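Local coordinates for protein alpha-glucosidase (Pseudoalteromonas sp. K8, PDB 5HQA) that hydrolyses alpha-glucosides as a calcium-containing, chloride-activated member of glycoside hydrolase family 97, at residues L189-L197 with A207-V218. Numbering follows the deposited sequence.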
# COMPACT_ATOMS: atom_id res chain seq x y z
N LEU A 189 6.89 3.18 -10.59
CA LEU A 189 6.38 4.45 -11.09
C LEU A 189 7.40 5.53 -10.75
O LEU A 189 7.42 6.05 -9.63
CB LEU A 189 5.01 4.75 -10.50
CG LEU A 189 4.39 6.11 -10.83
CD1 LEU A 189 4.29 6.35 -12.34
CD2 LEU A 189 3.01 6.21 -10.17
N VAL A 190 8.27 5.85 -11.72
CA VAL A 190 9.40 6.75 -11.54
C VAL A 190 9.40 7.75 -12.69
O VAL A 190 9.37 7.35 -13.86
CB VAL A 190 10.74 5.98 -11.53
CG1 VAL A 190 11.91 6.95 -11.40
CG2 VAL A 190 10.76 4.95 -10.41
N ASP A 191 9.45 9.04 -12.35
CA ASP A 191 9.51 10.12 -13.35
C ASP A 191 8.44 9.97 -14.42
O ASP A 191 8.70 10.08 -15.63
CB ASP A 191 10.90 10.20 -13.99
CG ASP A 191 11.06 11.44 -14.86
OD1 ASP A 191 10.49 12.49 -14.49
OD2 ASP A 191 11.73 11.36 -15.92
N TYR A 192 7.21 9.74 -13.98
CA TYR A 192 6.11 9.49 -14.90
C TYR A 192 4.82 9.78 -14.14
O TYR A 192 4.82 9.89 -12.91
CB TYR A 192 6.15 8.06 -15.42
CG TYR A 192 5.49 7.79 -16.76
CD1 TYR A 192 6.18 7.97 -17.96
CD2 TYR A 192 4.18 7.29 -16.83
CE1 TYR A 192 5.58 7.70 -19.19
CE2 TYR A 192 3.57 7.01 -18.05
CZ TYR A 192 4.28 7.21 -19.22
OH TYR A 192 3.69 6.93 -20.43
N ALA A 193 3.73 9.92 -14.88
CA ALA A 193 2.42 10.18 -14.30
C ALA A 193 1.73 8.86 -13.96
O ALA A 193 1.83 7.89 -14.71
CB ALA A 193 1.55 10.99 -15.26
N ALA A 194 1.02 8.83 -12.83
CA ALA A 194 0.30 7.62 -12.46
C ALA A 194 -0.78 7.30 -13.49
O ALA A 194 -1.37 8.20 -14.10
CB ALA A 194 -0.35 7.76 -11.08
N MET A 195 -1.04 6.01 -13.66
CA MET A 195 -2.09 5.53 -14.54
C MET A 195 -3.39 5.35 -13.75
O MET A 195 -3.42 4.66 -12.73
CB MET A 195 -1.67 4.21 -15.18
CG MET A 195 -2.71 3.60 -16.10
SD MET A 195 -2.09 2.04 -16.81
CE MET A 195 -2.09 0.95 -15.37
N VAL A 196 -4.44 5.99 -14.23
CA VAL A 196 -5.82 5.72 -13.86
C VAL A 196 -6.44 4.94 -15.01
O VAL A 196 -5.97 5.04 -16.14
CB VAL A 196 -6.50 7.09 -13.61
CG1 VAL A 196 -7.97 7.07 -13.90
CG2 VAL A 196 -6.16 7.61 -12.20
N LEU A 197 -7.47 4.13 -14.74
CA LEU A 197 -8.09 3.34 -15.80
C LEU A 197 -9.43 3.96 -16.17
O LEU A 197 -10.30 4.15 -15.31
CB LEU A 197 -8.28 1.88 -15.38
CG LEU A 197 -6.97 1.14 -15.12
CD1 LEU A 197 -7.23 -0.29 -14.67
CD2 LEU A 197 -6.08 1.19 -16.37
N ALA A 207 -5.51 3.48 -20.48
CA ALA A 207 -4.64 4.25 -19.59
C ALA A 207 -5.01 5.72 -19.65
O ALA A 207 -5.17 6.30 -20.73
CB ALA A 207 -3.17 4.06 -19.98
N ASP A 208 -5.16 6.32 -18.47
CA ASP A 208 -5.53 7.73 -18.33
C ASP A 208 -4.50 8.33 -17.38
O ASP A 208 -4.60 8.16 -16.17
CB ASP A 208 -6.97 7.83 -17.80
CG ASP A 208 -7.49 9.26 -17.78
OD1 ASP A 208 -6.71 10.19 -17.48
OD2 ASP A 208 -8.71 9.44 -18.04
N LEU A 209 -3.49 9.00 -17.93
CA LEU A 209 -2.36 9.46 -17.13
C LEU A 209 -2.73 10.74 -16.39
O LEU A 209 -3.28 11.67 -16.98
CB LEU A 209 -1.14 9.71 -18.02
CG LEU A 209 -0.62 8.47 -18.76
CD1 LEU A 209 0.66 8.82 -19.50
CD2 LEU A 209 -0.37 7.31 -17.78
N THR A 210 -2.42 10.79 -15.10
CA THR A 210 -2.77 11.96 -14.31
C THR A 210 -1.91 13.15 -14.72
O THR A 210 -0.68 13.05 -14.65
CB THR A 210 -2.61 11.65 -12.83
OG1 THR A 210 -3.49 10.57 -12.49
CG2 THR A 210 -2.98 12.86 -12.00
N PRO A 211 -2.49 14.26 -15.14
CA PRO A 211 -1.72 15.30 -15.82
C PRO A 211 -1.15 16.36 -14.89
O PRO A 211 -1.54 16.50 -13.73
CB PRO A 211 -2.76 15.93 -16.74
CG PRO A 211 -4.01 15.85 -15.93
CD PRO A 211 -3.94 14.50 -15.23
N TRP A 212 -0.22 17.14 -15.44
CA TRP A 212 0.19 18.42 -14.88
C TRP A 212 -0.97 19.42 -14.97
O TRP A 212 -1.89 19.26 -15.77
CB TRP A 212 1.36 19.00 -15.67
CG TRP A 212 2.67 18.29 -15.53
CD1 TRP A 212 3.05 17.13 -16.14
CD2 TRP A 212 3.78 18.71 -14.74
NE1 TRP A 212 4.34 16.80 -15.76
CE2 TRP A 212 4.81 17.76 -14.90
CE3 TRP A 212 4.01 19.81 -13.90
CZ2 TRP A 212 6.04 17.87 -14.27
CZ3 TRP A 212 5.24 19.93 -13.26
CH2 TRP A 212 6.24 18.96 -13.45
N SER A 213 -0.88 20.48 -14.16
CA SER A 213 -1.88 21.55 -14.25
C SER A 213 -1.93 22.15 -15.64
O SER A 213 -3.01 22.58 -16.09
CB SER A 213 -1.58 22.64 -13.22
OG SER A 213 -0.26 23.13 -13.40
N SER A 214 -0.80 22.19 -16.34
CA SER A 214 -0.76 22.73 -17.70
C SER A 214 -1.50 21.85 -18.70
O SER A 214 -1.82 22.32 -19.79
CB SER A 214 0.69 22.89 -18.16
OG SER A 214 1.25 21.62 -18.47
N GLY A 215 -1.77 20.59 -18.36
CA GLY A 215 -2.58 19.73 -19.18
C GLY A 215 -1.84 18.56 -19.79
O GLY A 215 -2.49 17.57 -20.16
N VAL A 216 -0.52 18.63 -19.94
CA VAL A 216 0.22 17.49 -20.46
C VAL A 216 0.41 16.46 -19.35
O VAL A 216 0.31 16.77 -18.16
CB VAL A 216 1.56 17.90 -21.09
CG1 VAL A 216 1.35 18.98 -22.16
CG2 VAL A 216 2.56 18.34 -20.02
N ALA A 217 0.68 15.22 -19.76
CA ALA A 217 0.83 14.14 -18.79
C ALA A 217 2.28 13.96 -18.34
O ALA A 217 2.56 13.98 -17.13
CB ALA A 217 0.28 12.83 -19.36
N VAL A 218 3.21 13.76 -19.28
CA VAL A 218 4.58 13.38 -18.93
C VAL A 218 5.56 14.19 -19.76
O VAL A 218 5.47 14.20 -20.99
CB VAL A 218 4.85 11.88 -19.13
CG1 VAL A 218 6.28 11.55 -18.66
CG2 VAL A 218 3.82 11.02 -18.41
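Val-196 and Asp-208 form the hydrogen-bonded pair of an antiparallel beta hairpin, built from strands 195-199 and 204-209 in the N-terminal region of the enzyme. Asp-208 N gives its hydrogen to Val-196 O at 2.8 Å; in return Val-196 N reaches Asp-208 O at 2.9 Å, from 37° above the carbonyl plane. Just past the strand, Thr-210 N bonds Ala-194 O at 3.0 Å, and the same oxygen takes a CA-H contact from Leu-209. The side chains of Val-196 and Asp-208 lie alongside each other on one face of the sheet, where Arg-148 forms a salt bridge with the Asp-208 carboxylate. On the other face, Met-195 SD rests on Ala-207 CB, 3.9 Å away. Farther out is Tyr-192, whose OH bonds Glu-128 on strand 122-134; its CG lies anti to the backbone N (chi1 -155°), bringing the ring to Val-218 and Leu-209. Val-218 CG2 makes a CH-pi contact over the ring, 3.7 Å from its centroid and 5° off the normal, and Leu-209 CD1 meets it obliquely at CE2. Replacing this tyrosine with alanine would probably leave Val-218 and Leu-209 without their shared packing surface and Glu-128 without its hydroxyl partner. Ala-193 CB also touches Val-218 CG2, at 3.9 Å.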